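PDB 1U0M: 1,3,6,8-tetrahydroxynaphthalene synthase from Streptomyces coelicolor, which condenses five malonyl-CoA units into a linear pentaketide and cyclises it to 1,3,6,8-tetrahydroxynaphthalene on the way to melanin and naphthoquinone metabolites. Local coordinates for residues A95-L101 / A202-R208. Sequence-based numbering, arbitrary orientation.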
loop_
_atom_site.group_PDB
_atom_site.type_symbol
_atom_site.label_atom_id
_atom_site.label_comp_id
_atom_site.label_asym_id
_atom_site.label_seq_id
_atom_site.Cartn_x
_atom_site.Cartn_y
_atom_site.Cartn_z
ATOM N N ALA A 95 -11.924 -19.456 1.344
ATOM C CA ALA A 95 -10.471 -19.531 1.446
ATOM C C ALA A 95 -10.063 -19.967 2.848
ATOM O O ALA A 95 -8.988 -20.530 3.041
ATOM C CB ALA A 95 -9.847 -18.179 1.115
ATOM N N LEU A 96 -10.915 -19.682 3.828
ATOM C CA LEU A 96 -10.651 -20.066 5.209
ATOM C C LEU A 96 -11.013 -21.541 5.334
ATOM O O LEU A 96 -10.248 -22.348 5.870
ATOM C CB LEU A 96 -11.508 -19.240 6.169
ATOM C CG LEU A 96 -11.158 -17.755 6.268
ATOM C CD1 LEU A 96 -12.150 -17.036 7.162
ATOM C CD2 LEU A 96 -9.749 -17.609 6.808
ATOM N N ASP A 97 -12.189 -21.879 4.817
ATOM C CA ASP A 97 -12.677 -23.247 4.844
ATOM C C ASP A 97 -11.638 -24.205 4.262
ATOM O O ASP A 97 -11.406 -25.280 4.809
ATOM C CB ASP A 97 -13.993 -23.341 4.069
ATOM C CG ASP A 97 -15.103 -22.506 4.696
ATOM O OD1 ASP A 97 -14.889 -21.969 5.803
ATOM O OD2 ASP A 97 -16.190 -22.392 4.091
ATOM N N ASP A 98 -11.003 -23.809 3.164
ATOM C CA ASP A 98 -9.986 -24.645 2.527
ATOM C C ASP A 98 -8.720 -24.791 3.368
ATOM O O ASP A 98 -8.196 -25.893 3.529
ATOM C CB ASP A 98 -9.614 -24.081 1.156
ATOM C CG ASP A 98 -10.637 -24.411 0.095
ATOM O OD1 ASP A 98 -11.841 -24.192 0.344
ATOM O OD2 ASP A 98 -10.234 -24.882 -0.991
ATOM N N ALA A 99 -8.216 -23.679 3.889
ATOM C CA ALA A 99 -7.012 -23.723 4.711
ATOM C C ALA A 99 -7.382 -24.236 6.099
ATOM O O ALA A 99 -6.517 -24.552 6.918
ATOM C CB ALA A 99 -6.392 -22.337 4.804
ATOM N N GLU A 100 -8.683 -24.321 6.348
ATOM C CA GLU A 100 -9.198 -24.790 7.624
ATOM C C GLU A 100 -8.773 -23.871 8.764
ATOM O O GLU A 100 -7.875 -24.188 9.546
ATOM C CB GLU A 100 -8.736 -26.229 7.876
ATOM C CG GLU A 100 -9.170 -27.186 6.768
ATOM C CD GLU A 100 -8.738 -28.619 7.004
ATOM O OE1 GLU A 100 -7.552 -28.837 7.330
ATOM O OE2 GLU A 100 -9.581 -29.527 6.848
ATOM N N LEU A 101 -9.427 -22.712 8.814
ATOM C CA LEU A 101 -9.205 -21.694 9.831
ATOM C C LEU A 101 -10.480 -20.892 9.922
ATOM O O LEU A 101 -11.338 -20.959 9.044
ATOM C CB LEU A 101 -8.091 -20.716 9.445
ATOM C CG LEU A 101 -6.624 -21.114 9.359
ATOM C CD1 LEU A 101 -6.239 -21.844 10.622
ATOM C CD2 LEU A 101 -6.392 -21.961 8.133
ATOM N N ALA A 202 -8.735 -14.819 -2.926
ATOM C CA ALA A 202 -8.407 -14.844 -1.501
ATOM C C ALA A 202 -7.757 -16.185 -1.190
ATOM O O ALA A 202 -8.315 -17.240 -1.492
ATOM C CB ALA A 202 -9.672 -14.670 -0.664
ATOM N N ALA A 203 -6.575 -16.141 -0.592
ATOM C CA ALA A 203 -5.858 -17.361 -0.262
ATOM C C ALA A 203 -5.192 -17.234 1.089
ATOM O O ALA A 203 -4.699 -16.169 1.455
ATOM C CB ALA A 203 -4.818 -17.658 -1.325
ATOM N N VAL A 204 -5.177 -18.329 1.834
ATOM C CA VAL A 204 -4.565 -18.315 3.144
ATOM C C VAL A 204 -3.188 -18.939 3.065
ATOM O O VAL A 204 -2.937 -19.812 2.235
ATOM C CB VAL A 204 -5.406 -19.096 4.152
ATOM C CG1 VAL A 204 -4.851 -18.888 5.552
ATOM C CG2 VAL A 204 -6.853 -18.649 4.067
ATOM N N VAL A 205 -2.285 -18.464 3.911
ATOM C CA VAL A 205 -0.942 -19.006 3.955
ATOM C C VAL A 205 -0.632 -19.339 5.404
ATOM O O VAL A 205 -0.111 -18.510 6.151
ATOM C CB VAL A 205 0.101 -18.013 3.418
ATOM C CG1 VAL A 205 -0.053 -17.870 1.912
ATOM C CG2 VAL A 205 -0.068 -16.672 4.098
ATOM N N ARG A 206 -0.985 -20.557 5.798
ATOM C CA ARG A 206 -0.749 -21.014 7.157
ATOM C C ARG A 206 0.670 -21.556 7.253
ATOM O O ARG A 206 1.073 -22.411 6.466
ATOM C CB ARG A 206 -1.768 -22.094 7.531
ATOM C CG ARG A 206 -1.671 -23.362 6.700
ATOM C CD ARG A 206 -2.927 -24.222 6.820
ATOM N NE ARG A 206 -2.641 -25.579 7.289
ATOM C CZ ARG A 206 -3.419 -26.635 7.054
ATOM N NH1 ARG A 206 -4.537 -26.505 6.350
ATOM N NH2 ARG A 206 -3.075 -27.829 7.518
ATOM N N GLY A 207 1.431 -21.025 8.202
ATOM C CA GLY A 207 2.797 -21.472 8.394
ATOM C C GLY A 207 2.784 -22.715 9.254
ATOM O O GLY A 207 3.702 -23.532 9.206
ATOM N N ARG A 208 1.716 -22.853 10.035
ATOM C CA ARG A 208 1.530 -23.985 10.934
ATOM C C ARG A 208 1.809 -25.304 10.222
ATOM O O ARG A 208 2.439 -26.204 10.780
ATOM C CB ARG A 208 0.095 -23.983 11.478
ATOM C CG ARG A 208 -0.835 -25.026 10.861
ATOM C CD ARG A 208 -2.094 -24.396 10.300
ATOM N NE ARG A 208 -3.163 -25.374 10.121
ATOM C CZ ARG A 208 -4.346 -25.095 9.581
ATOM N NH1 ARG A 208 -4.605 -23.869 9.163
ATOM N NH2 ARG A 208 -5.276 -26.036 9.470
#
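With CG1 of Val204 anti to its own backbone N (chi1 -172°) and CG2 anti to its carbonyl carbon, the branched CB is turned to the helix and meets Ala99 CB at 3.4 Å, tighter than usual for two carbons. CG2 lies on the side of Ala95 and touches Leu96 CD2 at 4.1 Å. Small residues suit the helix side of this layer: the methyl of Ala95 rests on the backbone of Ala202 and on its CB, 3.9 Å away, which is consistent with the axes of 95-99 and 202-206 coming within 7.4 Å at a crossing angle of -33°. This is the alpha-on-beta packing of the thiolase fold, with helix 73-99 laid against strand 198-206, whose backbone is bonded to strands 11-18 and 167-175. A Schellman motif ends the helix, Glu100 adopting positive phi and Leu101 N bonding Leu96 O at 3.1 Å. Arginines, long side chains with several N-H donors, suit the carbonyls at this helix end. From the end of the strand, Arg206 makes a weak and doubtful bond from NH1 to Ala99 O, and its NH2 binds Gly209 O. Arg208 NH2 bonds weakly to Glu100 O at 3.2 Å. The two guanidiniums are modelled over one another too closely for their exact spacing to be trusted, and the Glu100 carboxylate, turned only 17° from the plane of the Arg206 group, probably offsets some of their charge through a long salt bridge from OE1 to Arg206 NH1 at 3.9 Å. A leucine in place of Arg208 would probably leave Glu100 O without this donor and the Glu100 carboxylate without one of its nearby positive charges.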